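Local coordinates for protein 3-methyladenine dna-glycosylase (Archaeoglobus fulgidus, PDB 2JHJ) that belongs to the HhH-GPD superfamily of base excision DNA repair proteins and joins an amino-terminal TATA-binding-protein-like domain to a largely helical region, at residues Phe18-Glu23 / Ser132-Glu137; Leu24-Val29 / Leu139-Val144. All coordinates share one frame; numbering follows the deposited sequence.

Contact 1 (Phe18-Glu23 / Ser132-Glu137); sequences FFVLPE and SFVVAE. With NA (sodium ion), chain D.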
ATOM      1  N   PHE A  18      -9.805  -3.136  -1.609  1.00 14.80           N
ATOM      2  CA  PHE A  18      -8.751  -2.156  -1.887  1.00 14.92           C
ATOM      3  C   PHE A  18      -7.819  -2.566  -3.029  1.00 14.80           C
ATOM      4  O   PHE A  18      -7.293  -1.693  -3.755  1.00 14.73           O
ATOM      5  CB  PHE A  18      -7.946  -1.791  -0.620  1.00 14.84           C
ATOM      6  CG  PHE A  18      -7.243  -0.471  -0.715  1.00 15.42           C
ATOM      7  CD1 PHE A  18      -7.951   0.735  -0.541  1.00 15.82           C
ATOM      8  CD2 PHE A  18      -5.873  -0.421  -1.007  1.00 18.29           C
ATOM      9  CE1 PHE A  18      -7.295   1.982  -0.646  1.00 14.75           C
ATOM     10  CE2 PHE A  18      -5.212   0.809  -1.117  1.00 17.13           C
ATOM     11  CZ  PHE A  18      -5.933   2.010  -0.941  1.00 16.72           C
ATOM     12  N   PHE A  19      -7.589  -3.868  -3.183  1.00 14.78           N
ATOM     13  CA  PHE A  19      -6.755  -4.384  -4.263  1.00 16.25           C
ATOM     14  C   PHE A  19      -7.465  -4.231  -5.624  1.00 17.34           C
ATOM     15  O   PHE A  19      -8.641  -4.546  -5.757  1.00 17.85           O
ATOM     16  CB  PHE A  19      -6.399  -5.861  -4.014  1.00 15.40           C
ATOM     17  CG  PHE A  19      -5.612  -6.101  -2.732  1.00 16.25           C
ATOM     18  CD1 PHE A  19      -4.291  -5.641  -2.611  1.00 17.42           C
ATOM     19  CD2 PHE A  19      -6.193  -6.770  -1.656  1.00 13.98           C
ATOM     20  CE1 PHE A  19      -3.544  -5.847  -1.422  1.00 15.66           C
ATOM     21  CE2 PHE A  19      -5.466  -6.979  -0.438  1.00 15.99           C
ATOM     22  CZ  PHE A  19      -4.141  -6.511  -0.332  1.00 15.10           C
ATOM     23  N   VAL A  20      -6.731  -3.783  -6.633  1.00 18.57           N
ATOM     24  CA  VAL A  20      -7.322  -3.514  -7.940  1.00 19.40           C
ATOM     25  C   VAL A  20      -7.395  -4.782  -8.770  1.00 19.62           C
ATOM     26  O   VAL A  20      -8.389  -5.035  -9.450  1.00 20.92           O
ATOM     27  CB  VAL A  20      -6.523  -2.422  -8.670  1.00 19.19           C
ATOM     28  CG1 VAL A  20      -7.044  -2.237 -10.127  1.00 20.65           C
ATOM     29  CG2 VAL A  20      -6.637  -1.123  -7.889  1.00 20.31           C
ATOM     30  N   LEU A  21      -6.344  -5.588  -8.700  1.00 19.64           N
ATOM     31  CA  LEU A  21      -6.293  -6.847  -9.426  1.00 19.44           C
ATOM     32  C   LEU A  21      -5.961  -7.923  -8.412  1.00 19.34           C
ATOM     33  O   LEU A  21      -4.812  -8.366  -8.341  1.00 19.21           O
ATOM     34  CB  LEU A  21      -5.217  -6.787 -10.522  1.00 19.22           C
ATOM     35  CG  LEU A  21      -5.407  -5.749 -11.634  1.00 20.32           C
ATOM     36  CD1 LEU A  21      -4.207  -5.759 -12.587  1.00 20.05           C
ATOM     37  CD2 LEU A  21      -6.733  -6.013 -12.367  1.00 21.66           C
ATOM     38  N   PRO A  22      -6.965  -8.354  -7.621  1.00 19.33           N
ATOM     39  CA  PRO A  22      -6.700  -9.286  -6.517  1.00 19.52           C
ATOM     40  C   PRO A  22      -6.212 -10.662  -7.006  1.00 19.77           C
ATOM     41  O   PRO A  22      -5.360 -11.286  -6.375  1.00 19.82           O
ATOM     42  CB  PRO A  22      -8.053  -9.392  -5.814  1.00 19.02           C
ATOM     43  CG  PRO A  22      -9.067  -9.034  -6.866  1.00 19.58           C
ATOM     44  CD  PRO A  22      -8.394  -8.005  -7.724  1.00 19.35           C
ATOM     45  N   GLU A  23      -6.715 -11.104  -8.150  1.00 20.32           N
ATOM     46  CA  GLU A  23      -6.415 -12.449  -8.627  1.00 20.90           C
ATOM     47  C   GLU A  23      -5.020 -12.569  -9.245  1.00 21.31           C
ATOM     48  O   GLU A  23      -4.387 -13.633  -9.150  1.00 22.36           O
ATOM     49  CB  GLU A  23      -7.526 -12.940  -9.564  1.00 21.64           C
ATOM     50  CG  GLU A  23      -7.814 -12.038 -10.783  0.50 21.16           C
ATOM     51  CD  GLU A  23      -8.459 -10.693 -10.420  0.50 20.79           C
ATOM     52  OE1 GLU A  23      -9.603 -10.691  -9.920  0.50 22.91           O
ATOM     53  OE2 GLU A  23      -7.826  -9.644 -10.650  0.50 15.05           O
ATOM     54  N   SER A 132      -2.146   4.572 -15.586  1.00 23.77           N
ATOM     55  CA  SER A 132      -3.331   4.141 -14.863  1.00 23.73           C
ATOM     56  C   SER A 132      -2.898   3.114 -13.832  1.00 23.84           C
ATOM     57  O   SER A 132      -1.904   2.418 -14.029  1.00 22.83           O
ATOM     58  CB  SER A 132      -4.387   3.549 -15.817  1.00 24.23           C
ATOM     59  OG  SER A 132      -4.375   2.123 -15.866  1.00 23.23           O
ATOM     60  N   PHE A 133      -3.626   3.043 -12.727  1.00 24.08           N
ATOM     61  CA  PHE A 133      -3.333   2.073 -11.691  1.00 24.70           C
ATOM     62  C   PHE A 133      -3.388   0.611 -12.162  1.00 23.82           C
ATOM     63  O   PHE A 133      -2.563  -0.219 -11.750  1.00 22.45           O
ATOM     64  CB  PHE A 133      -4.205   2.307 -10.457  1.00 26.63           C
ATOM     65  CG  PHE A 133      -3.600   1.772  -9.209  1.00 29.93           C
ATOM     66  CD1 PHE A 133      -2.510   2.418  -8.608  1.00 32.77           C
ATOM     67  CD2 PHE A 133      -4.061   0.584  -8.652  1.00 32.03           C
ATOM     68  CE1 PHE A 133      -1.911   1.885  -7.449  1.00 33.63           C
ATOM     69  CE2 PHE A 133      -3.482   0.057  -7.481  1.00 32.10           C
ATOM     70  CZ  PHE A 133      -2.406   0.703  -6.888  1.00 31.85           C
ATOM     71  N   VAL A 134      -4.336   0.297 -13.048  1.00 22.86           N
ATOM     72  CA  VAL A 134      -4.470  -1.060 -13.582  1.00 22.37           C
ATOM     73  C   VAL A 134      -3.228  -1.468 -14.399  1.00 20.86           C
ATOM     74  O   VAL A 134      -2.675  -2.571 -14.228  1.00 20.59           O
ATOM     75  CB  VAL A 134      -5.760  -1.217 -14.424  1.00 22.26           C
ATOM     76  CG1 VAL A 134      -5.802  -2.588 -15.075  1.00 24.10           C
ATOM     77  CG2 VAL A 134      -6.981  -1.036 -13.540  1.00 24.37           C
ATOM     78  N   VAL A 135      -2.775  -0.544 -15.242  1.00 19.49           N
ATOM     79  CA  VAL A 135      -1.570  -0.706 -16.028  1.00 18.35           C
ATOM     80  C   VAL A 135      -0.350  -0.861 -15.091  1.00 18.54           C
ATOM     81  O   VAL A 135       0.479  -1.753 -15.302  1.00 17.05           O
ATOM     82  CB  VAL A 135      -1.438   0.445 -17.079  1.00 18.60           C
ATOM     83  CG1 VAL A 135      -0.093   0.421 -17.827  1.00 17.39           C
ATOM     84  CG2 VAL A 135      -2.602   0.340 -18.097  1.00 18.60           C
ATOM     85  N   ALA A 136      -0.277  -0.030 -14.051  1.00 17.83           N
ATOM     86  CA  ALA A 136       0.819  -0.113 -13.057  1.00 18.24           C
ATOM     87  C   ALA A 136       0.844  -1.473 -12.341  1.00 17.11           C
ATOM     88  O   ALA A 136       1.907  -2.057 -12.122  1.00 16.74           O
ATOM     89  CB  ALA A 136       0.698   1.019 -12.036  1.00 17.73           C
ATOM     90  N   GLU A 137      -0.335  -1.955 -11.965  1.00 16.68           N
ATOM     91  CA  GLU A 137      -0.478  -3.248 -11.317  1.00 16.45           C
ATOM     92  C   GLU A 137      -0.110  -4.421 -12.231  1.00 16.13           C
ATOM     93  O   GLU A 137       0.504  -5.387 -11.778  1.00 13.63           O
ATOM     94  CB  GLU A 137      -1.866  -3.415 -10.679  1.00 17.37           C
ATOM     95  CG  GLU A 137      -2.036  -2.520  -9.442  1.00 19.26           C
ATOM     96  CD  GLU A 137      -1.170  -2.996  -8.276  1.00 21.83           C
ATOM     97  OE1 GLU A 137      -0.036  -2.492  -8.080  1.00 21.49           O
ATOM     98  OE2 GLU A 137      -1.604  -3.938  -7.594  1.00 24.18           O
TER
HETATM   99 NA    NA D1297      -3.167  -9.253  -6.829  1.00 21.11          NA
HETATM  100  O   HOH W   1      -4.033  -2.694  -5.664  1.00 30.96           O
HETATM  101  O   HOH W   2      -3.796  -5.175  -7.242  1.00 27.95           O
HETATM  102  O   HOH W   3      -3.676  -7.599  -5.326  1.00 31.76           O
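E137 reaches from helix 133-147 toward the backbone of V20 and L21, where its OE2 is gripped by two waters. Water 2 gives OE2 a short bond of 2.5 Å and accepts from L21 N at 3.0 Å. Water 1 accepts from V20 N at 3.1 Å, but its link to OE2 is weak. This is an interdomain seam: a loop of the TATA-binding-protein-like domain lies along the first turn of a helix of the HhH-GPD region. Glutamate suits the position because its chain can pack and still present a carboxylate to the loop. A bend at chi2 (-70°) turns that end, while CB stays near the helix and receives L21 CD1 at 3.8 Å, the two side chains lying alongside and pointing opposite ways.

Beside the waters the contact is apolar, and branched V20 suits it because each methyl can meet a different helix residue. With CG1 anti to the backbone N (chi1 174°) and CG2 beside it, CG1 meets V134 CG2 at 3.6 Å and CG2 turns to the edge of the F133 ring. V20 CB lies near the plane of that ring; the closest methyl approach there is too short to be trusted. L21 has a second task: its O binds the sodium ion at 2.4 Å, so the residue that packs on the helix is also one of the sodium ligands. R286 of helix 274-287 also touches V20. The helix itself starts with an N-cap serine, whose short hydroxyl side chain can fold back to the first turn: V135 N donates to S132 OG over 3.2 Å, nearly straight at 171°.

Contact 2 (Leu24-Val29 / Leu139-Val144); sequences LPTPDV and LAAKIV. With NA (sodium ion), chain D.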
ATOM      1  N   LEU A  24      -4.528 -11.478  -9.837  1.00 19.39           N
ATOM      2  CA  LEU A  24      -3.208 -11.456 -10.453  1.00 18.78           C
ATOM      3  C   LEU A  24      -2.119 -11.210  -9.383  1.00 17.41           C
ATOM      4  O   LEU A  24      -2.275 -10.303  -8.557  1.00 17.21           O
ATOM      5  CB  LEU A  24      -3.195 -10.363 -11.532  1.00 19.01           C
ATOM      6  CG  LEU A  24      -2.003 -10.232 -12.473  1.00 20.20           C
ATOM      7  CD1 LEU A  24      -2.085 -11.350 -13.490  1.00 21.55           C
ATOM      8  CD2 LEU A  24      -2.032  -8.859 -13.156  1.00 20.28           C
ATOM      9  N   PRO A  25      -1.020 -12.001  -9.394  1.00 16.36           N
ATOM     10  CA  PRO A  25      -0.016 -11.803  -8.353  1.00 15.61           C
ATOM     11  C   PRO A  25       0.769 -10.492  -8.497  1.00 15.05           C
ATOM     12  O   PRO A  25       1.673 -10.377  -9.339  1.00 14.78           O
ATOM     13  CB  PRO A  25       0.891 -13.053  -8.480  1.00 15.97           C
ATOM     14  CG  PRO A  25       0.139 -14.012  -9.450  1.00 15.33           C
ATOM     15  CD  PRO A  25      -0.628 -13.080 -10.328  1.00 16.35           C
ATOM     16  N   THR A  26       0.428  -9.519  -7.643  1.00 14.05           N
ATOM     17  CA  THR A  26       0.971  -8.165  -7.731  1.00 13.06           C
ATOM     18  C   THR A  26       1.911  -7.622  -6.617  1.00 12.58           C
ATOM     19  O   THR A  26       2.141  -6.399  -6.609  1.00 14.02           O
ATOM     20  CB  THR A  26      -0.188  -7.140  -7.859  1.00 14.02           C
ATOM     21  OG1 THR A  26      -1.186  -7.462  -6.891  1.00 12.55           O
ATOM     22  CG2 THR A  26      -0.800  -7.199  -9.240  1.00 12.90           C
ATOM     23  N   PRO A  27       2.510  -8.473  -5.737  1.00 11.42           N
ATOM     24  CA  PRO A  27       2.555  -9.955  -5.690  1.00 11.61           C
ATOM     25  C   PRO A  27       1.370 -10.630  -5.001  1.00 11.16           C
ATOM     26  O   PRO A  27       1.233 -11.872  -5.119  1.00 10.38           O
ATOM     27  CB  PRO A  27       3.854 -10.252  -4.905  1.00 10.18           C
ATOM     28  CG  PRO A  27       3.954  -9.078  -3.936  1.00 10.74           C
ATOM     29  CD  PRO A  27       3.328  -7.879  -4.649  1.00 11.34           C
ATOM     30  N   ASP A  28       0.557  -9.844  -4.281  1.00 12.09           N
ATOM     31  CA  ASP A  28      -0.548 -10.364  -3.473  1.00 13.18           C
ATOM     32  C   ASP A  28      -1.564 -11.093  -4.348  1.00 13.21           C
ATOM     33  O   ASP A  28      -1.934 -10.613  -5.425  1.00 13.43           O
ATOM     34  CB  ASP A  28      -1.349  -9.250  -2.757  1.00 14.08           C
ATOM     35  CG  ASP A  28      -0.488  -8.290  -1.946  1.00 15.88           C
ATOM     36  OD1 ASP A  28      -0.752  -8.139  -0.755  1.00 17.28           O
ATOM     37  OD2 ASP A  28       0.428  -7.645  -2.498  1.00 19.80           O
ATOM     38  N   VAL A  29      -2.059 -12.221  -3.855  1.00 13.51           N
ATOM     39  CA  VAL A  29      -3.181 -12.888  -4.520  1.00 13.83           C
ATOM     40  C   VAL A  29      -4.304 -13.018  -3.490  1.00 13.24           C
ATOM     41  O   VAL A  29      -4.084 -13.473  -2.351  1.00 13.28           O
ATOM     42  CB  VAL A  29      -2.778 -14.301  -5.115  1.00 13.12           C
ATOM     43  CG1 VAL A  29      -3.965 -15.009  -5.702  1.00 13.70           C
ATOM     44  CG2 VAL A  29      -1.696 -14.172  -6.204  1.00 14.19           C
ATOM     45  N   LEU A 139       2.132  -4.171 -14.640  1.00 14.78           N
ATOM     46  CA  LEU A 139       3.595  -4.061 -14.763  1.00 15.10           C
ATOM     47  C   LEU A 139       4.288  -4.701 -13.548  1.00 14.25           C
ATOM     48  O   LEU A 139       5.245  -5.488 -13.687  1.00 14.44           O
ATOM     49  CB  LEU A 139       4.012  -2.594 -14.960  1.00 14.69           C
ATOM     50  CG  LEU A 139       3.897  -2.010 -16.373  1.00 16.06           C
ATOM     51  CD1 LEU A 139       4.059  -0.496 -16.325  1.00 16.17           C
ATOM     52  CD2 LEU A 139       4.943  -2.647 -17.337  1.00 16.77           C
ATOM     53  N   ALA A 140       3.784  -4.375 -12.363  1.00 14.52           N
ATOM     54  CA  ALA A 140       4.265  -4.992 -11.122  1.00 13.72           C
ATOM     55  C   ALA A 140       4.125  -6.523 -11.168  1.00 14.03           C
ATOM     56  O   ALA A 140       5.033  -7.232 -10.747  1.00 12.36           O
ATOM     57  CB  ALA A 140       3.550  -4.402  -9.890  1.00 12.57           C
ATOM     58  N   ALA A 141       2.988  -7.018 -11.673  1.00 13.08           N
ATOM     59  CA  ALA A 141       2.797  -8.446 -11.845  1.00 13.63           C
ATOM     60  C   ALA A 141       3.829  -9.097 -12.795  1.00 13.82           C
ATOM     61  O   ALA A 141       4.299 -10.199 -12.534  1.00 14.37           O
ATOM     62  CB  ALA A 141       1.366  -8.742 -12.320  1.00 12.86           C
ATOM     63  N   LYS A 142       4.184  -8.425 -13.886  1.00 15.23           N
ATOM     64  CA  LYS A 142       5.187  -8.955 -14.822  1.00 16.11           C
ATOM     65  C   LYS A 142       6.548  -9.075 -14.125  1.00 15.84           C
ATOM     66  O   LYS A 142       7.253 -10.086 -14.257  1.00 15.10           O
ATOM     67  CB  LYS A 142       5.327  -8.049 -16.061  1.00 17.70           C
ATOM     68  CG  LYS A 142       4.098  -8.065 -17.006  1.00 22.84           C
ATOM     69  CD  LYS A 142       4.024  -9.367 -17.827  1.00 27.20           C
ATOM     70  CE  LYS A 142       2.847  -9.372 -18.847  1.00 27.38           C
ATOM     71  NZ  LYS A 142       2.855 -10.608 -19.751  1.00 29.69           N
ATOM     72  N   ILE A 143       6.902  -8.025 -13.389  1.00 15.06           N
ATOM     73  CA  ILE A 143       8.176  -7.916 -12.655  1.00 14.05           C
ATOM     74  C   ILE A 143       8.245  -8.961 -11.549  1.00 13.65           C
ATOM     75  O   ILE A 143       9.290  -9.620 -11.339  1.00 13.43           O
ATOM     76  CB  ILE A 143       8.299  -6.478 -12.077  1.00 13.69           C
ATOM     77  CG1 ILE A 143       8.596  -5.482 -13.215  1.00 14.40           C
ATOM     78  CG2 ILE A 143       9.368  -6.385 -10.955  1.00 14.28           C
ATOM     79  CD1 ILE A 143       8.465  -3.975 -12.770  1.00 15.73           C
ATOM     80  N   VAL A 144       7.116  -9.123 -10.851  1.00 12.76           N
ATOM     81  CA  VAL A 144       6.973 -10.176  -9.844  1.00 13.03           C
ATOM     82  C   VAL A 144       7.151 -11.561 -10.471  1.00 13.68           C
ATOM     83  O   VAL A 144       7.898 -12.409  -9.953  1.00 12.33           O
ATOM     84  CB  VAL A 144       5.619 -10.055  -9.093  1.00 12.60           C
ATOM     85  CG1 VAL A 144       5.197 -11.396  -8.433  1.00 13.24           C
ATOM     86  CG2 VAL A 144       5.702  -8.923  -8.066  1.00 10.95           C
TER
HETATM   87 NA    NA D1297      -3.167  -9.253  -6.829  1.00 21.11          NA
HETATM   88  O   HOH W   4       2.822 -12.156 -11.252  1.00 17.33           O
HETATM   89  O   HOH W   3      -3.676  -7.599  -5.326  1.00 31.76           O
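A141 faces the loop directly, and its lone methyl lets the chain come close. L24 CD2 touches A141 CB at 3.5 Å. An extended first torsion (chi1 -172°) carries the end of L24 over to the helix. P25 O meets A141 CA in a CA-H...O contact of 3.4 Å, bent to 137° at the hydrogen. Water 4 spans the same two residues, donating to P25 O at 2.9 Å and to A141 O at 2.8 Å, so this proline carbonyl is held by both the water and the helix surface. One turn further on, V144 turns both methyls to P27; valine suits the place because its CG1 and CG2 straddle P27 CB, each 3.9 Å from it.

The contact lays the metal-binding loop before strand 29-31, an edge strand of the five-stranded antiparallel sheet in the TATA-binding-protein-like domain, on helix 133-147 of the HhH-GPD region. Behind the first shell, a sodium ion fixes the loop's course, bound by L24 O at 2.2 Å, D28 O at 2.3 Å and the T26 hydroxyl OG1 at 2.7 Å. Threonine serves both sides: OG1 sits between backbone N and carbonyl carbon to reach the metal, while CG2 approaches the methyl of A141. A cis peptide before P27 bends the chain between T26 and D28. Further out, K124 NZ of helix 118-128 hydrogen-bonds T26 O, and the D28 carboxylate pairs with R37 in a salt bridge and is hydrogen-bonded at OD1 to Y79 OH and W35 NE1.

Contacts 1 and 2 follow each other along one seam, their centres about 9 Å apart on the same side of the chain's centre. The loop between helix 12-17 and strand 29-31 supplies both first segments in succession, and helix 133-147 supplies both second segments, so loop and helix advance together. The two contacts touch where E137 O meets T26 CG2 at 3.4 Å. One sodium ion belongs to both: L21 from contact 1, L24, T26 and D28 from contact 2, together with water 3, bind it. The metal thus holds together a loop of the amino-terminal domain along which the HhH-GPD region packs, over a hundred residues later in sequence.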